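Local coordinates for adhesion and penetration protein autotransporter (Haemophilus influenzae, PDB 3SYJ) that promotes adherence to and invasion of host cells as a self-associating autotransporter adhesin and probable serine protease, and drives bacterial aggregation, at residues F774-I785 / V793-S804. Residues are numbered along the deposited sequence; the frame is centred on the assembly and turned at random.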
# COMPACT_ATOMS: atom_id res chain seq x y z
N PHE A 774 22.33 2.00 -1.61
CA PHE A 774 21.93 1.37 -0.36
C PHE A 774 22.96 0.35 0.08
O PHE A 774 23.33 -0.54 -0.68
CB PHE A 774 20.56 0.70 -0.49
CG PHE A 774 20.13 -0.06 0.74
CD1 PHE A 774 19.80 0.61 1.91
CD2 PHE A 774 20.07 -1.45 0.74
CE1 PHE A 774 19.41 -0.08 3.04
CE2 PHE A 774 19.67 -2.15 1.86
CZ PHE A 774 19.35 -1.46 3.02
N SER A 775 23.40 0.48 1.32
CA SER A 775 24.44 -0.38 1.86
C SER A 775 23.94 -1.17 3.07
O SER A 775 23.36 -0.61 4.01
CB SER A 775 25.67 0.46 2.20
OG SER A 775 26.81 -0.36 2.38
N LEU A 776 24.15 -2.48 3.04
CA LEU A 776 23.72 -3.37 4.10
C LEU A 776 24.95 -4.05 4.66
O LEU A 776 25.55 -4.89 3.99
CB LEU A 776 22.76 -4.41 3.54
CG LEU A 776 22.15 -5.41 4.51
CD1 LEU A 776 21.34 -4.69 5.57
CD2 LEU A 776 21.28 -6.38 3.73
N LYS A 777 25.34 -3.69 5.88
CA LYS A 777 26.56 -4.23 6.47
C LYS A 777 26.26 -4.96 7.76
O LYS A 777 25.47 -4.49 8.57
CB LYS A 777 27.56 -3.10 6.77
CG LYS A 777 27.67 -2.06 5.68
CD LYS A 777 28.70 -0.99 6.04
CE LYS A 777 28.73 0.11 4.98
NZ LYS A 777 29.86 1.06 5.18
N ASN A 778 26.90 -6.11 7.95
CA ASN A 778 26.84 -6.82 9.21
C ASN A 778 25.41 -6.96 9.72
O ASN A 778 25.17 -6.89 10.93
CB ASN A 778 27.69 -6.11 10.26
CG ASN A 778 29.09 -5.83 9.77
OD1 ASN A 778 29.40 -4.72 9.33
ND2 ASN A 778 29.95 -6.84 9.82
N SER A 779 24.47 -7.16 8.81
CA SER A 779 23.07 -7.25 9.17
C SER A 779 22.39 -8.39 8.45
O SER A 779 22.89 -8.90 7.45
CB SER A 779 22.34 -5.95 8.82
OG SER A 779 23.00 -4.82 9.37
N HIS A 780 21.24 -8.79 8.98
CA HIS A 780 20.35 -9.68 8.24
C HIS A 780 19.10 -8.90 7.87
O HIS A 780 18.57 -8.12 8.67
CB HIS A 780 19.98 -10.92 9.05
CG HIS A 780 18.87 -11.72 8.42
ND1 HIS A 780 19.10 -12.63 7.41
CD2 HIS A 780 17.54 -11.72 8.63
CE1 HIS A 780 17.95 -13.17 7.04
NE2 HIS A 780 16.99 -12.63 7.76
N PHE A 781 18.63 -9.11 6.65
CA PHE A 781 17.49 -8.39 6.11
C PHE A 781 16.60 -9.36 5.35
O PHE A 781 17.10 -10.24 4.63
CB PHE A 781 17.98 -7.28 5.19
CG PHE A 781 16.89 -6.46 4.58
CD1 PHE A 781 16.11 -5.62 5.36
CD2 PHE A 781 16.67 -6.50 3.21
CE1 PHE A 781 15.12 -4.86 4.79
CE2 PHE A 781 15.68 -5.74 2.63
CZ PHE A 781 14.90 -4.91 3.42
N SER A 782 15.29 -9.22 5.51
CA SER A 782 14.34 -10.18 4.96
C SER A 782 13.18 -9.51 4.23
O SER A 782 12.09 -10.07 4.16
CB SER A 782 13.79 -11.07 6.07
OG SER A 782 13.01 -10.31 6.97
N HIS A 783 13.42 -8.32 3.70
CA HIS A 783 12.38 -7.60 2.97
C HIS A 783 12.79 -7.25 1.54
O HIS A 783 13.80 -7.73 1.03
CB HIS A 783 11.92 -6.37 3.75
CG HIS A 783 11.25 -6.70 5.05
ND1 HIS A 783 9.88 -6.76 5.19
CD2 HIS A 783 11.76 -7.02 6.26
CE1 HIS A 783 9.57 -7.09 6.43
NE2 HIS A 783 10.70 -7.26 7.10
N GLN A 784 11.98 -6.42 0.89
CA GLN A 784 12.14 -6.15 -0.54
C GLN A 784 13.14 -5.03 -0.82
O GLN A 784 13.17 -4.03 -0.11
CB GLN A 784 10.78 -5.83 -1.18
CG GLN A 784 9.81 -7.02 -1.23
CD GLN A 784 8.37 -6.64 -1.61
OE1 GLN A 784 8.13 -5.66 -2.32
NE2 GLN A 784 7.41 -7.43 -1.13
N ILE A 785 13.97 -5.21 -1.84
CA ILE A 785 14.79 -4.12 -2.35
C ILE A 785 14.56 -3.91 -3.85
O ILE A 785 14.70 -4.85 -4.64
CB ILE A 785 16.30 -4.32 -2.12
CG1 ILE A 785 16.58 -4.65 -0.65
CG2 ILE A 785 17.07 -3.08 -2.52
CD1 ILE A 785 18.04 -4.83 -0.35
N VAL A 793 23.28 -1.31 -5.06
CA VAL A 793 23.04 -1.94 -3.77
C VAL A 793 24.32 -2.67 -3.40
O VAL A 793 24.95 -3.30 -4.25
CB VAL A 793 21.87 -2.94 -3.83
CG1 VAL A 793 21.77 -3.70 -2.53
CG2 VAL A 793 20.57 -2.22 -4.13
N THR A 794 24.71 -2.58 -2.13
CA THR A 794 25.94 -3.21 -1.66
C THR A 794 25.72 -3.97 -0.35
O THR A 794 25.11 -3.45 0.58
CB THR A 794 27.04 -2.16 -1.45
OG1 THR A 794 27.18 -1.38 -2.65
CG2 THR A 794 28.36 -2.82 -1.12
N LEU A 795 26.23 -5.19 -0.29
CA LEU A 795 26.18 -5.98 0.93
C LEU A 795 27.59 -6.28 1.43
O LEU A 795 28.48 -6.63 0.65
CB LEU A 795 25.42 -7.29 0.70
CG LEU A 795 23.89 -7.26 0.77
CD1 LEU A 795 23.30 -6.45 -0.36
CD2 LEU A 795 23.33 -8.68 0.76
N GLU A 796 27.80 -6.13 2.74
CA GLU A 796 29.07 -6.53 3.34
C GLU A 796 28.84 -7.27 4.65
O GLU A 796 28.25 -6.72 5.58
CB GLU A 796 29.98 -5.33 3.58
CG GLU A 796 31.38 -5.74 4.05
CD GLU A 796 32.17 -4.59 4.65
OE1 GLU A 796 31.72 -3.42 4.56
OE2 GLU A 796 33.25 -4.86 5.22
N ASN A 797 29.33 -8.50 4.72
CA ASN A 797 29.12 -9.34 5.89
C ASN A 797 27.64 -9.42 6.23
O ASN A 797 27.26 -9.44 7.40
CB ASN A 797 29.90 -8.79 7.09
CG ASN A 797 31.35 -8.52 6.75
OD1 ASN A 797 31.90 -7.48 7.12
ND2 ASN A 797 31.97 -9.45 6.03
N ALA A 798 26.82 -9.49 5.19
CA ALA A 798 25.37 -9.45 5.36
C ALA A 798 24.67 -10.64 4.72
O ALA A 798 25.16 -11.24 3.78
CB ALA A 798 24.81 -8.15 4.78
N THR A 799 23.51 -10.98 5.26
CA THR A 799 22.64 -11.96 4.62
C THR A 799 21.33 -11.28 4.26
O THR A 799 20.82 -10.44 5.00
CB THR A 799 22.38 -13.17 5.54
OG1 THR A 799 21.72 -12.73 6.74
CG2 THR A 799 23.68 -13.86 5.89
N TRP A 800 20.79 -11.65 3.10
CA TRP A 800 19.51 -11.11 2.65
C TRP A 800 18.61 -12.23 2.15
O TRP A 800 18.97 -12.98 1.24
CB TRP A 800 19.74 -10.09 1.53
CG TRP A 800 18.49 -9.57 0.92
CD1 TRP A 800 17.28 -9.43 1.52
CD2 TRP A 800 18.33 -9.09 -0.42
NE1 TRP A 800 16.37 -8.90 0.64
CE2 TRP A 800 16.99 -8.68 -0.56
CE3 TRP A 800 19.19 -8.96 -1.52
CZ2 TRP A 800 16.48 -8.15 -1.75
CZ3 TRP A 800 18.69 -8.44 -2.70
CH2 TRP A 800 17.35 -8.04 -2.81
N THR A 801 17.44 -12.36 2.77
CA THR A 801 16.44 -13.33 2.33
C THR A 801 15.32 -12.65 1.54
O THR A 801 14.42 -12.04 2.11
CB THR A 801 15.85 -14.13 3.50
OG1 THR A 801 16.86 -14.97 4.07
CG2 THR A 801 14.69 -15.00 3.03
N MET A 802 15.40 -12.77 0.22
CA MET A 802 14.44 -12.17 -0.69
C MET A 802 13.04 -12.71 -0.43
O MET A 802 12.88 -13.92 -0.25
CB MET A 802 14.86 -12.47 -2.13
CG MET A 802 14.56 -11.39 -3.13
SD MET A 802 15.29 -11.83 -4.71
CE MET A 802 16.93 -12.27 -4.18
N PRO A 803 12.03 -11.83 -0.43
CA PRO A 803 10.65 -12.23 -0.16
C PRO A 803 9.87 -12.56 -1.43
O PRO A 803 8.88 -13.29 -1.37
CB PRO A 803 10.04 -10.98 0.50
CG PRO A 803 11.14 -9.91 0.46
CD PRO A 803 12.16 -10.37 -0.52
N SER A 804 10.31 -12.00 -2.56
CA SER A 804 9.62 -12.15 -3.84
C SER A 804 10.51 -11.70 -5.00
O SER A 804 11.63 -11.24 -4.78
CB SER A 804 8.33 -11.32 -3.83
OG SER A 804 8.61 -9.94 -3.71
O HOH W 1 25.95 0.93 -2.07
O HOH W 2 11.90 -12.90 3.29
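F774 lies beside V793 in two successive coils of the passenger domain's beta-helix, and strands 774-777 and 793-796 run parallel, 4.7 Å apart with 11° between their directions. The pairing follows the usual parallel alternation: T794 N bonds to F774 O, T794 O takes L776 N, L776 O takes E796 N, and E796 O takes N778 N. N778 and N797 turn both chains at the same level through positive phi, and the ladder resumes on the next side of the coil, where S779 O accepts T799 N, T799 O accepts F781 N and F781 O accepts T801 N. At the corner the two asparagine side chains lie alongside, pointing the same way, with a weak bond from N778 ND2 to N797 OD1. Inside, L776 CG sits 3.8 Å from A798 CB, and CD2 of the same leucine is 4.0 Å from L795 CG.

W800 is buried in the interior. With CG anti to the backbone N (chi1 175°), the indole is carried inward and its edge reaches across to the turn after strand 780-781, where NE1 gives H783 O a 2.9 Å bond close to the ring plane. I785 CD1 lies over one indole face, 3.9 Å from the centroid of the six-membered ring, while F781 packs obliquely, its CD2 3.4 Å from W800 CD1. On the outer face H780 ND1 and T799 OG1 share a 2.7 Å hydrogen bond.

Strand 754-758 pairs with 774-777 on one side and strand 816-819 with 799-801 on the other. The contact thus joins two rungs through backbone bonds along two sides and an apolar interior; the H783 carbonyl gives the indole N-H of buried W800 a partner, tying it to the coil before it.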